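Local coordinates for protein beta-1,3-1,4-glucanase (PDB 5H4R) that probably hydrolyses mixed-linkage beta-1,3-1,4-glucans such as lichenan, as a family 5 glycoside hydrolase built on a TIM barrel, at residues L200-P205 with D209-I214; K216-F221 with D252-P257; I182-N187 with I268-A273; N37-K42 with S234-V239. The protein carries 1 engineered substitution. One frame throughout, in Å; residues are numbered along the deposited sequence.

Contact 1 (L200-P205 with D209-I214); sequences LDMNNP and DAVEAI
Val-211 presents its CG2 methyl to two apolar side chains of the preceding loop, Leu-200 and Met-202. The tighter touch is with Leu-200, whose CD1 branch comes within 3.5 Å of Val-211 CG2; the two side chains run obliquely to one another. Met-202 arrives at about a right angle, and its SD lies 3.9 Å from the same Val-211 CG2. Bends at chi2 (-57°) and chi3 (-71°) fold the Met-202 chain, bringing the thioether against the valine although its CB does not point there. The polypeptide here leaves the long loop after barrel strand 181-184 and enters helix 205-226. A type I beta turn, Asp-201 to Asn-204, reverses the chain, and inside it Asp-201 OD1 accepts from Asn-203 N at 3.0 Å, an Asx turn in which the donor stands above the carboxylate plane. Asn-204 is the N-cap, its OD1 receiving Glu-206 N. Within the first turn of the helix, Asp-209 N donates to Pro-205 O at 2.9 Å. The carboxylate of Asp-209 turns to a different partner, Ser-153 OG, which bonds to its OD1.

Contact 2 (K216-F221 with D252-P257); sequences KLNQVF and DEFKIP
On the outer wall of the TIM barrel, helix 205-226 meets the loop that leads to strand 267-272, and Pro-257 packs there against Asn-218 and Gln-219. Pro-257 CG lies 3.8 Å from the backbone O of Asn-218 and 4.0 Å from Asn-218 CB, so it meets main chain and side chain together. The Gln-219 side chain runs antiparallel to the proline. A bend at chi2 (71°) turns its amide toward the loop, where Gln-219 OE1 comes to 3.4 Å from Pro-257 CA. That amide is tied at both ends, OE1 accepting from Lys-258 N and NE2 donating to Asp-223 OD1, which should limit its rotation. A water adds a polar link further along: Asn-218 ND2 donates to it at 2.9 Å, and it probably donates in turn to Lys-255 O at 2.7 Å, though other acceptors are in reach. Asn-218 ND2 is also bonded to Pro-240 O, so one buried amide nitrogen serves the water and a barrel strand. Phe-254 reaches the same nitrogen obliquely, its CE1 being 4.3 Å from Asn-218 ND2. Beneath the helix, Asn-218 and Pro-257 both rest on Val-239 of strand 237-240, while Leu-217 and Val-220 face helix 156-173.

Contact 3 (I182-N187 with I268-A273); sequences IFEAVN and IISVHA. With BGC (beta-D-glucopyranose), chain B.
Glu-184 and Ser-270 face each other through water inside the TIM barrel, on strands 181-184 and 267-272, which flank strand 237-240. Glu-184 OE1 and Ser-270 OG are 4.2 Å apart, and one water bridges them. It donates to Glu-184 OE1 at 2.7 Å and is also hydrogen-bonded to Ser-270 OG and to His-272 NE2, in the plane of the imidazole. A second water, 2.7 Å from Ser-270 OG, probably donates to the backbone Asn-187 O at 2.8 Å, though other acceptors are in its reach. Ser-270 OG thus bonds two waters, one leading to the Glu-184 carboxylate, one to the Asn-187 carbonyl. Among direct polar bonds, Arg-98 NH2 makes a salt bridge with Glu-184 OE2 and also donates to Asn-187 OD1, while His-272 ND1 is bonded to OE1 of the engineered Gln-188. Met-238 touches both Glu-184 and Ser-270. Asn-187 is one of several residues that hold the sugar, with Glu-326, Glu-370 and His-141. The extended chi1 of Asn-187 (177°) carries its amide toward the sugar, where Asn-187 ND2 donates to O2 of a glucose unit of the bound cellotetraose at 3.0 Å, with an N-H...O angle of 161°.

Contact 4 (N37-K42 with S234-V239); sequences NNAALK and SRYLMV
A small, largely apolar contact joins the start of helix 39-47 to the chain entering strand 237-240, with Tyr-236 laid against Ala-40 and Ala-39. The outer end of the tyrosine does the touching: Tyr-236 OH is 3.5 Å from Ala-40 CA, and Tyr-236 CE2 is 4.0 Å from Ala-40 CB. Ala-40 CA meets the ring obliquely. Ala-39 contributes its methyl, Ala-39 CB lying 4.1 Å from Tyr-236 OH. With CG anti to its own carbonyl carbon (chi1 -74°), the ring of Tyr-236 projects from the strand entry to the first turn of the helix. This is the N-terminal end of the TIM-barrel strands, remote from the sugar-binding end, and helix 39-47 precedes the first of them, strand 50-53. The helix start is held by Asn-38 at the N-cap. Its OD1 accepts from Leu-41 N at 2.8 Å, with the donor almost in line with the C=O bond (176°), while its ND2 donates to Gly-319 O. Covering the tyrosine further, Phe-43 of the same helix stacks on its ring, and Ile-268 from the adjacent barrel strand touches it too.

How the contacts relate
All four contacts belong to the TIM barrel and its surrounding helices and loops. Contact 4 opens first along the chain, at 37-42, and its segments alternate with those of contacts 2 and 3; the two segments of contact 3 bracket contacts 1 and 2. Contacts 1 and 2 follow one another along helix 205-226, with centres 13 Å apart, and meet where Met-202 and Val-211 pack on Glu-253. The centre of contact 3 is about 12 Å from the centres of contacts 2 and 4. Phe-221 and Asn-218 pack on Ala-185, and strand 237-240 has probable backbone hydrogen bonds to both strands of contact 3. Contact 3 holds part of the sugar site inside the barrel, contacts 1 and 2 lie in the outer layer, and contact 4 at the strand-entry end.

Contact 1 (L200-P205 with D209-I214)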
loop_
_atom_site.group_PDB
_atom_site.type_symbol
_atom_site.label_atom_id
_atom_site.label_comp_id
_atom_site.label_asym_id
_atom_site.label_seq_id
_atom_site.Cartn_x
_atom_site.Cartn_y
_atom_site.Cartn_z
ATOM N N LEU A 200 -6.326 -11.244 14.935
ATOM C CA LEU A 200 -6.459 -10.856 16.329
ATOM C C LEU A 200 -7.634 -11.542 17.009
ATOM O O LEU A 200 -8.690 -11.754 16.411
ATOM C CB LEU A 200 -6.652 -9.348 16.457
ATOM C CG LEU A 200 -5.532 -8.490 15.917
ATOM C CD1 LEU A 200 -5.878 -7.026 16.125
ATOM C CD2 LEU A 200 -4.204 -8.824 16.582
ATOM N N ASP A 201 -7.421 -11.876 18.270
ATOM C CA ASP A 201 -8.474 -12.180 19.222
ATOM C C ASP A 201 -8.588 -10.969 20.142
ATOM O O ASP A 201 -7.723 -10.750 20.993
ATOM C CB ASP A 201 -8.114 -13.448 19.996
ATOM C CG ASP A 201 -9.121 -13.813 21.059
ATOM O OD1 ASP A 201 -10.076 -13.053 21.295
ATOM O OD2 ASP A 201 -8.939 -14.876 21.693
ATOM N N MET A 202 -9.631 -10.168 19.962
ATOM C CA MET A 202 -9.717 -8.922 20.704
ATOM C C MET A 202 -10.146 -9.126 22.152
ATOM O O MET A 202 -10.259 -8.137 22.884
ATOM C CB MET A 202 -10.667 -7.949 19.996
ATOM C CG MET A 202 -10.061 -7.331 18.722
ATOM S SD MET A 202 -8.500 -6.471 19.026
ATOM C CE MET A 202 -9.065 -5.020 19.938
ATOM N N ASN A 203 -10.377 -10.368 22.576
ATOM C CA ASN A 203 -10.493 -10.692 23.994
ATOM C C ASN A 203 -9.139 -10.936 24.651
ATOM O O ASN A 203 -9.069 -11.019 25.882
ATOM C CB ASN A 203 -11.367 -11.940 24.195
ATOM C CG ASN A 203 -12.809 -11.721 23.795
ATOM O OD1 ASN A 203 -13.364 -10.636 23.962
ATOM N ND2 ASN A 203 -13.425 -12.764 23.259
ATOM N N ASN A 204 -8.088 -11.062 23.878
ATOM C CA ASN A 204 -6.761 -11.357 24.404
ATOM C C ASN A 204 -5.998 -10.056 24.667
ATOM O O ASN A 204 -5.917 -9.198 23.773
ATOM C CB ASN A 204 -5.990 -12.234 23.428
ATOM C CG ASN A 204 -4.649 -12.674 23.972
ATOM O OD1 ASN A 204 -3.841 -11.856 24.405
ATOM N ND2 ASN A 204 -4.404 -13.971 23.955
ATOM N N PRO A 205 -5.417 -9.868 25.855
ATOM C CA PRO A 205 -4.725 -8.595 26.140
ATOM C C PRO A 205 -3.528 -8.308 25.242
ATOM O O PRO A 205 -3.188 -7.137 25.041
ATOM C CB PRO A 205 -4.297 -8.752 27.611
ATOM C CG PRO A 205 -4.371 -10.209 27.891
ATOM C CD PRO A 205 -5.459 -10.752 27.035
ATOM N N ASP A 209 -3.322 -4.791 23.271
ATOM C CA ASP A 209 -2.145 -3.949 23.462
ATOM C C ASP A 209 -1.541 -3.525 22.122
ATOM O O ASP A 209 -1.122 -2.373 21.956
ATOM C CB ASP A 209 -1.129 -4.711 24.302
ATOM C CG ASP A 209 0.166 -3.954 24.492
ATOM O OD1 ASP A 209 0.181 -2.935 25.214
ATOM O OD2 ASP A 209 1.185 -4.402 23.947
ATOM N N ALA A 210 -1.506 -4.437 21.153
ATOM C CA ALA A 210 -0.928 -4.111 19.849
ATOM C C ALA A 210 -1.796 -3.104 19.096
ATOM O O ALA A 210 -1.282 -2.180 18.446
ATOM C CB ALA A 210 -0.725 -5.390 19.040
ATOM N N VAL A 211 -3.116 -3.245 19.193
ATOM C CA VAL A 211 -4.022 -2.275 18.574
ATOM C C VAL A 211 -3.819 -0.896 19.184
ATOM O O VAL A 211 -3.766 0.121 18.472
ATOM C CB VAL A 211 -5.473 -2.767 18.716
ATOM C CG1 VAL A 211 -6.482 -1.649 18.347
ATOM C CG2 VAL A 211 -5.709 -3.963 17.830
ATOM N N GLU A 212 -3.650 -0.840 20.506
ATOM C CA GLU A 212 -3.414 0.432 21.180
ATOM C C GLU A 212 -2.072 1.022 20.773
ATOM O O GLU A 212 -1.947 2.235 20.577
ATOM C CB GLU A 212 -3.475 0.237 22.695
ATOM C CG GLU A 212 -4.868 -0.142 23.199
ATOM C CD GLU A 212 -5.933 0.902 22.878
ATOM O OE1 GLU A 212 -5.822 2.032 23.406
ATOM O OE2 GLU A 212 -6.872 0.597 22.092
ATOM N N ALA A 213 -1.049 0.179 20.665
ATOM C CA ALA A 213 0.256 0.672 20.268
ATOM C C ALA A 213 0.207 1.265 18.871
ATOM O O ALA A 213 0.850 2.283 18.610
ATOM C CB ALA A 213 1.279 -0.460 20.333
ATOM N N ILE A 214 -0.546 0.637 17.962
ATOM C CA ILE A 214 -0.660 1.141 16.591
ATOM C C ILE A 214 -1.369 2.485 16.588
ATOM O O ILE A 214 -0.988 3.395 15.837
ATOM C CB ILE A 214 -1.368 0.110 15.687
ATOM C CG1 ILE A 214 -0.440 -1.072 15.398
ATOM C CG2 ILE A 214 -1.772 0.740 14.326
ATOM C CD1 ILE A 214 -1.122 -2.244 14.778
#

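Contact 2 (K216-F221 with D252-P257)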
loop_
_atom_site.group_PDB
_atom_site.type_symbol
_atom_site.label_atom_id
_atom_site.label_comp_id
_atom_site.label_asym_id
_atom_site.label_seq_id
_atom_site.Cartn_x
_atom_site.Cartn_y
_atom_site.Cartn_z
ATOM N N LYS A 216 -1.252 4.682 18.992
ATOM C CA LYS A 216 -0.271 5.633 19.498
ATOM C C LYS A 216 0.741 5.991 18.423
ATOM O O LYS A 216 1.098 7.167 18.241
ATOM C CB LYS A 216 0.449 5.042 20.713
ATOM C CG LYS A 216 1.678 5.820 21.185
ATOM C CD LYS A 216 1.314 7.228 21.732
ATOM C CE LYS A 216 2.518 7.876 22.411
ATOM N NZ LYS A 216 2.242 9.277 22.827
ATOM N N LEU A 217 1.247 4.981 17.721
ATOM C CA LEU A 217 2.283 5.225 16.721
ATOM C C LEU A 217 1.735 5.970 15.510
ATOM O O LEU A 217 2.465 6.753 14.893
ATOM C CB LEU A 217 2.907 3.899 16.318
ATOM C CG LEU A 217 3.685 3.225 17.458
ATOM C CD1 LEU A 217 3.987 1.747 17.172
ATOM C CD2 LEU A 217 4.984 3.982 17.737
ATOM N N ASN A 218 0.460 5.762 15.171
ATOM C CA ASN A 218 -0.161 6.549 14.108
ATOM C C ASN A 218 -0.337 7.998 14.529
ATOM O O ASN A 218 -0.149 8.911 13.714
ATOM C CB ASN A 218 -1.508 5.952 13.695
ATOM C CG ASN A 218 -1.374 4.761 12.771
ATOM O OD1 ASN A 218 -0.358 4.567 12.110
ATOM N ND2 ASN A 218 -2.449 3.971 12.679
ATOM N N GLN A 219 -0.616 8.235 15.801
ATOM C CA GLN A 219 -0.698 9.606 16.293
ATOM C C GLN A 219 0.672 10.273 16.302
ATOM O O GLN A 219 0.803 11.450 15.940
ATOM C CB GLN A 219 -1.316 9.615 17.691
ATOM C CG GLN A 219 -1.536 10.991 18.211
ATOM C CD GLN A 219 -2.656 11.699 17.494
ATOM O OE1 GLN A 219 -3.828 11.289 17.573
ATOM N NE2 GLN A 219 -2.321 12.759 16.792
ATOM N N VAL A 220 1.716 9.531 16.699
ATOM C CA VAL A 220 3.079 10.052 16.649
ATOM C C VAL A 220 3.444 10.446 15.227
ATOM O O VAL A 220 4.032 11.517 14.984
ATOM C CB VAL A 220 4.051 9.001 17.222
ATOM C CG1 VAL A 220 5.505 9.385 16.974
ATOM C CG2 VAL A 220 3.801 8.841 18.710
ATOM N N PHE A 221 3.107 9.585 14.266
ATOM C CA PHE A 221 3.365 9.861 12.857
ATOM C C PHE A 221 2.727 11.169 12.425
ATOM O O PHE A 221 3.388 12.030 11.834
ATOM C CB PHE A 221 2.854 8.686 12.010
ATOM C CG PHE A 221 2.537 9.027 10.566
ATOM C CD1 PHE A 221 3.554 9.278 9.649
ATOM C CD2 PHE A 221 1.226 9.055 10.118
ATOM C CE1 PHE A 221 3.237 9.559 8.307
ATOM C CE2 PHE A 221 0.927 9.325 8.785
ATOM C CZ PHE A 221 1.938 9.574 7.894
ATOM N N ASP A 252 -14.031 -1.239 16.709
ATOM C CA ASP A 252 -14.283 -0.002 17.450
ATOM C C ASP A 252 -12.999 0.563 18.039
ATOM O O ASP A 252 -12.881 1.778 18.240
ATOM C CB ASP A 252 -15.287 -0.255 18.576
ATOM C CG ASP A 252 -16.668 -0.585 18.070
ATOM O OD1 ASP A 252 -16.969 -0.317 16.883
ATOM O OD2 ASP A 252 -17.464 -1.089 18.888
ATOM N N GLU A 253 -12.030 -0.304 18.334
ATOM C CA GLU A 253 -10.822 0.117 19.019
ATOM C C GLU A 253 -9.861 0.897 18.127
ATOM O O GLU A 253 -8.941 1.520 18.663
ATOM C CB GLU A 253 -10.103 -1.102 19.604
ATOM C CG GLU A 253 -10.823 -1.706 20.805
ATOM C CD GLU A 253 -11.864 -2.751 20.436
ATOM O OE1 GLU A 253 -12.189 -2.914 19.242
ATOM O OE2 GLU A 253 -12.373 -3.407 21.366
ATOM N N PHE A 254 -10.047 0.876 16.809
ATOM C CA PHE A 254 -9.195 1.650 15.921
ATOM C C PHE A 254 -9.537 3.127 16.065
ATOM O O PHE A 254 -10.711 3.502 16.133
ATOM C CB PHE A 254 -9.376 1.208 14.468
ATOM C CG PHE A 254 -8.620 2.059 13.500
ATOM C CD1 PHE A 254 -7.261 1.907 13.358
ATOM C CD2 PHE A 254 -9.263 3.031 12.753
ATOM C CE1 PHE A 254 -6.540 2.703 12.472
ATOM C CE2 PHE A 254 -8.541 3.844 11.895
ATOM C CZ PHE A 254 -7.194 3.688 11.758
ATOM N N LYS A 255 -8.505 3.976 16.129
ATOM C CA LYS A 255 -8.708 5.412 16.286
ATOM C C LYS A 255 -8.045 6.162 15.148
ATOM O O LYS A 255 -6.841 5.993 14.899
ATOM C CB LYS A 255 -8.148 5.906 17.619
ATOM C CG LYS A 255 -8.812 5.327 18.836
ATOM C CD LYS A 255 -8.136 5.858 20.092
ATOM C CE LYS A 255 -8.794 5.311 21.345
ATOM N NZ LYS A 255 -8.030 5.684 22.567
ATOM N N ILE A 256 -8.817 6.991 14.458
ATOM C CA ILE A 256 -8.196 7.927 13.513
ATOM C C ILE A 256 -7.427 8.970 14.314
ATOM O O ILE A 256 -8.003 9.569 15.242
ATOM C CB ILE A 256 -9.249 8.594 12.636
ATOM C CG1 ILE A 256 -10.020 7.572 11.804
ATOM C CG2 ILE A 256 -8.573 9.630 11.696
ATOM C CD1 ILE A 256 -11.205 8.170 11.077
ATOM N N PRO A 257 -6.147 9.212 14.018
ATOM C CA PRO A 257 -5.391 10.211 14.780
ATOM C C PRO A 257 -6.020 11.588 14.708
ATOM O O PRO A 257 -6.572 11.987 13.682
ATOM C CB PRO A 257 -4.012 10.228 14.102
ATOM C CG PRO A 257 -3.945 9.044 13.290
ATOM C CD PRO A 257 -5.330 8.554 12.991
HETATM O O HOH W 1 -4.615 4.501 14.590
#

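Contact 3 (I182-N187 with I268-A273)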
loop_
_atom_site.group_PDB
_atom_site.type_symbol
_atom_site.label_atom_id
_atom_site.label_comp_id
_atom_site.label_asym_id
_atom_site.label_seq_id
_atom_site.Cartn_x
_atom_site.Cartn_y
_atom_site.Cartn_z
ATOM N N ILE A 182 1.953 11.803 -0.893
ATOM C CA ILE A 182 1.196 11.279 0.241
ATOM C C ILE A 182 2.156 10.473 1.108
ATOM O O ILE A 182 2.946 9.679 0.583
ATOM C CB ILE A 182 0.039 10.390 -0.260
ATOM C CG1 ILE A 182 -0.883 11.203 -1.174
ATOM C CG2 ILE A 182 -0.733 9.748 0.901
ATOM C CD1 ILE A 182 -1.687 10.334 -2.125
ATOM N N PHE A 183 2.093 10.660 2.437
ATOM C CA PHE A 183 2.886 9.858 3.366
ATOM C C PHE A 183 1.987 8.806 3.997
ATOM O O PHE A 183 0.903 9.134 4.497
ATOM C CB PHE A 183 3.496 10.689 4.500
ATOM C CG PHE A 183 4.414 11.804 4.058
ATOM C CD1 PHE A 183 5.040 11.791 2.826
ATOM C CD2 PHE A 183 4.646 12.870 4.909
ATOM C CE1 PHE A 183 5.900 12.828 2.461
ATOM C CE2 PHE A 183 5.511 13.887 4.551
ATOM C CZ PHE A 183 6.131 13.867 3.325
ATOM N N GLU A 184 2.484 7.580 4.056
ATOM C CA GLU A 184 1.791 6.443 4.664
ATOM C C GLU A 184 2.595 5.968 5.867
ATOM O O GLU A 184 3.739 5.543 5.703
ATOM C CB GLU A 184 1.638 5.312 3.629
ATOM C CG GLU A 184 1.066 4.012 4.184
ATOM C CD GLU A 184 1.194 2.859 3.199
ATOM O OE1 GLU A 184 0.702 3.003 2.058
ATOM O OE2 GLU A 184 1.843 1.825 3.536
ATOM N N ALA A 185 1.985 5.997 7.059
ATOM C CA ALA A 185 2.723 5.870 8.313
ATOM C C ALA A 185 3.636 4.660 8.319
ATOM O O ALA A 185 4.808 4.731 8.714
ATOM C CB ALA A 185 1.731 5.770 9.465
ATOM N N VAL A 186 3.068 3.516 7.954
ATOM C CA VAL A 186 3.727 2.226 8.069
ATOM C C VAL A 186 2.863 1.290 7.245
ATOM O O VAL A 186 1.674 1.565 7.029
ATOM C CB VAL A 186 3.826 1.788 9.556
ATOM C CG1 VAL A 186 2.473 1.660 10.205
ATOM C CG2 VAL A 186 4.610 0.489 9.691
ATOM N N ASN A 187 3.453 0.191 6.791
ATOM C CA ASN A 187 2.810 -0.721 5.855
ATOM C C ASN A 187 1.824 -1.662 6.539
ATOM O O ASN A 187 0.609 -1.455 6.459
ATOM C CB ASN A 187 3.916 -1.482 5.110
ATOM C CG ASN A 187 3.396 -2.492 4.171
ATOM O OD1 ASN A 187 2.530 -2.196 3.355
ATOM N ND2 ASN A 187 3.936 -3.711 4.241
ATOM N N ILE A 268 -6.261 9.545 5.486
ATOM C CA ILE A 268 -6.808 8.509 4.614
ATOM C C ILE A 268 -6.605 7.167 5.299
ATOM O O ILE A 268 -5.514 6.887 5.802
ATOM C CB ILE A 268 -6.112 8.509 3.239
ATOM C CG1 ILE A 268 -6.322 9.854 2.517
ATOM C CG2 ILE A 268 -6.596 7.352 2.395
ATOM C CD1 ILE A 268 -5.542 9.982 1.242
ATOM N N ILE A 269 -7.644 6.343 5.316
ATOM C CA ILE A 269 -7.529 4.992 5.866
ATOM C C ILE A 269 -6.858 4.104 4.828
ATOM O O ILE A 269 -7.282 4.075 3.671
ATOM C CB ILE A 269 -8.906 4.431 6.233
ATOM C CG1 ILE A 269 -9.660 5.336 7.195
ATOM C CG2 ILE A 269 -8.778 3.011 6.833
ATOM C CD1 ILE A 269 -8.948 5.646 8.454
ATOM N N SER A 270 -5.810 3.402 5.236
ATOM C CA SER A 270 -5.056 2.483 4.394
ATOM C C SER A 270 -5.457 1.046 4.698
ATOM O O SER A 270 -5.424 0.624 5.858
ATOM C CB SER A 270 -3.552 2.640 4.638
ATOM O OG SER A 270 -2.821 1.650 3.944
ATOM N N VAL A 271 -5.807 0.289 3.656
ATOM C CA VAL A 271 -6.035 -1.145 3.811
ATOM C C VAL A 271 -5.344 -1.880 2.666
ATOM O O VAL A 271 -5.172 -1.352 1.562
ATOM C CB VAL A 271 -7.530 -1.541 3.839
ATOM C CG1 VAL A 271 -8.283 -0.774 4.891
ATOM C CG2 VAL A 271 -8.169 -1.351 2.507
ATOM N N HIS A 272 -4.991 -3.130 2.937
ATOM C CA HIS A 272 -4.525 -4.078 1.929
ATOM C C HIS A 272 -5.503 -5.238 1.910
ATOM O O HIS A 272 -5.985 -5.646 2.969
ATOM C CB HIS A 272 -3.149 -4.610 2.235
ATOM C CG HIS A 272 -2.113 -3.550 2.283
ATOM N ND1 HIS A 272 -0.821 -3.789 2.682
ATOM C CD2 HIS A 272 -2.192 -2.228 2.001
ATOM C CE1 HIS A 272 -0.138 -2.659 2.627
ATOM N NE2 HIS A 272 -0.944 -1.697 2.208
ATOM N N ALA A 273 -5.790 -5.783 0.721
ATOM C CA ALA A 273 -6.845 -6.810 0.653
ATOM C C ALA A 273 -6.666 -7.650 -0.614
ATOM O O ALA A 273 -7.274 -7.372 -1.650
ATOM C CB ALA A 273 -8.210 -6.181 0.697
HETATM C C2 BGC B . 3.280 -6.714 1.677
HETATM C C3 BGC B . 4.132 -6.817 0.425
HETATM C C4 BGC B . 4.024 -8.247 -0.074
HETATM C C5 BGC B . 2.610 -8.363 -0.640
HETATM C C6 BGC B . 2.321 -9.765 -1.188
HETATM C C1 BGC B . 2.009 -7.580 1.639
HETATM O O2 BGC B . 2.978 -5.329 1.948
HETATM O O3 BGC B . 5.468 -6.491 0.794
HETATM O O4 BGC B . 4.980 -8.430 -1.113
HETATM O O5 BGC B . 1.625 -8.026 0.337
HETATM O O6 BGC B . 2.625 -10.810 -0.258
HETATM O O HOH W 2 -1.297 1.151 1.825
HETATM O O HOH W 3 -0.526 0.629 5.047
#

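Contact 4 (N37-K42 with S234-V239)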
loop_
_atom_site.group_PDB
_atom_site.type_symbol
_atom_site.label_atom_id
_atom_site.label_comp_id
_atom_site.label_asym_id
_atom_site.label_seq_id
_atom_site.Cartn_x
_atom_site.Cartn_y
_atom_site.Cartn_z
ATOM N N ASN A 37 -19.697 14.528 -1.498
ATOM C CA ASN A 37 -18.928 15.475 -2.293
ATOM C C ASN A 37 -18.078 16.291 -1.336
ATOM O O ASN A 37 -18.544 17.268 -0.737
ATOM C CB ASN A 37 -19.836 16.367 -3.124
ATOM C CG ASN A 37 -19.054 17.251 -4.074
ATOM O OD1 ASN A 37 -18.644 16.810 -5.147
ATOM N ND2 ASN A 37 -18.834 18.496 -3.681
ATOM N N ASN A 38 -16.837 15.876 -1.162
ATOM C CA ASN A 38 -15.889 16.673 -0.407
ATOM C C ASN A 38 -14.516 16.550 -1.052
ATOM O O ASN A 38 -14.301 15.769 -1.981
ATOM C CB ASN A 38 -15.857 16.268 1.075
ATOM C CG ASN A 38 -15.352 14.856 1.311
ATOM O OD1 ASN A 38 -14.529 14.327 0.573
ATOM N ND2 ASN A 38 -15.853 14.245 2.367
ATOM N N ALA A 39 -13.589 17.378 -0.572
ATOM C CA ALA A 39 -12.273 17.455 -1.200
ATOM C C ALA A 39 -11.526 16.129 -1.107
ATOM O O ALA A 39 -10.854 15.717 -2.058
ATOM C CB ALA A 39 -11.452 18.574 -0.555
ATOM N N ALA A 40 -11.645 15.442 0.026
ATOM C CA ALA A 40 -10.875 14.228 0.240
ATOM C C ALA A 40 -11.301 13.146 -0.733
ATOM O O ALA A 40 -10.460 12.446 -1.303
ATOM C CB ALA A 40 -11.060 13.744 1.678
ATOM N N LEU A 41 -12.604 13.000 -0.935
ATOM C CA LEU A 41 -13.047 11.935 -1.815
ATOM C C LEU A 41 -12.819 12.290 -3.280
ATOM O O LEU A 41 -12.560 11.379 -4.085
ATOM C CB LEU A 41 -14.502 11.581 -1.514
ATOM C CG LEU A 41 -14.653 10.869 -0.163
ATOM C CD1 LEU A 41 -16.136 10.734 0.219
ATOM C CD2 LEU A 41 -13.998 9.516 -0.154
ATOM N N LYS A 42 -12.827 13.598 -3.629
ATOM C CA LYS A 42 -12.433 14.006 -4.980
ATOM C C LYS A 42 -10.951 13.719 -5.222
ATOM O O LYS A 42 -10.565 13.302 -6.324
ATOM C CB LYS A 42 -12.742 15.474 -5.199
ATOM C CG LYS A 42 -14.210 15.781 -5.221
ATOM C CD LYS A 42 -14.421 17.275 -5.384
ATOM C CE LYS A 42 -15.876 17.644 -5.337
ATOM N NZ LYS A 42 -16.024 19.122 -5.337
ATOM N N SER A 234 -0.573 20.252 5.756
ATOM C CA SER A 234 -1.882 19.939 5.184
ATOM C C SER A 234 -1.885 18.753 4.220
ATOM O O SER A 234 -2.953 18.396 3.705
ATOM C CB SER A 234 -2.424 21.169 4.450
ATOM O OG SER A 234 -1.434 21.651 3.558
ATOM N N ARG A 235 -0.723 18.179 3.927
ATOM C CA ARG A 235 -0.605 17.007 3.067
ATOM C C ARG A 235 -1.519 15.885 3.544
ATOM O O ARG A 235 -1.727 15.704 4.746
ATOM C CB ARG A 235 0.866 16.555 3.112
ATOM C CG ARG A 235 1.237 15.331 2.378
ATOM C CD ARG A 235 2.721 15.009 2.509
ATOM N NE ARG A 235 3.622 16.150 2.406
ATOM C CZ ARG A 235 3.875 16.821 1.291
ATOM N NH1 ARG A 235 3.251 16.506 0.166
ATOM N NH2 ARG A 235 4.694 17.861 1.315
ATOM N N TYR A 236 -2.046 15.105 2.600
ATOM C CA TYR A 236 -2.791 13.904 2.974
ATOM C C TYR A 236 -1.847 12.841 3.511
ATOM O O TYR A 236 -0.750 12.639 2.983
ATOM C CB TYR A 236 -3.569 13.345 1.780
ATOM C CG TYR A 236 -4.791 14.149 1.409
ATOM C CD1 TYR A 236 -4.698 15.218 0.519
ATOM C CD2 TYR A 236 -6.043 13.845 1.939
ATOM C CE1 TYR A 236 -5.806 15.954 0.161
ATOM C CE2 TYR A 236 -7.161 14.592 1.598
ATOM C CZ TYR A 236 -7.033 15.649 0.711
ATOM O OH TYR A 236 -8.121 16.409 0.357
ATOM N N LEU A 237 -2.307 12.126 4.542
ATOM C CA LEU A 237 -1.539 11.114 5.248
ATOM C C LEU A 237 -2.382 9.855 5.358
ATOM O O LEU A 237 -3.560 9.930 5.707
ATOM C CB LEU A 237 -1.172 11.582 6.636
ATOM C CG LEU A 237 -0.546 12.952 6.783
ATOM C CD1 LEU A 237 -0.374 13.310 8.256
ATOM C CD2 LEU A 237 0.794 12.977 6.059
ATOM N N MET A 238 -1.772 8.706 5.085
ATOM C CA MET A 238 -2.445 7.420 5.162
ATOM C C MET A 238 -2.038 6.695 6.435
ATOM O O MET A 238 -0.856 6.681 6.781
ATOM C CB MET A 238 -2.101 6.567 3.932
ATOM C CG MET A 238 -2.787 7.006 2.647
ATOM S SD MET A 238 -2.129 6.198 1.152
ATOM C CE MET A 238 -2.529 4.464 1.470
ATOM N N VAL A 239 -3.018 6.081 7.114
ATOM C CA VAL A 239 -2.722 5.302 8.311
ATOM C C VAL A 239 -3.443 3.969 8.221
ATOM O O VAL A 239 -4.626 3.925 7.842
ATOM C CB VAL A 239 -3.131 6.019 9.604
ATOM C CG1 VAL A 239 -2.266 7.256 9.808
ATOM C CG2 VAL A 239 -4.608 6.356 9.587
#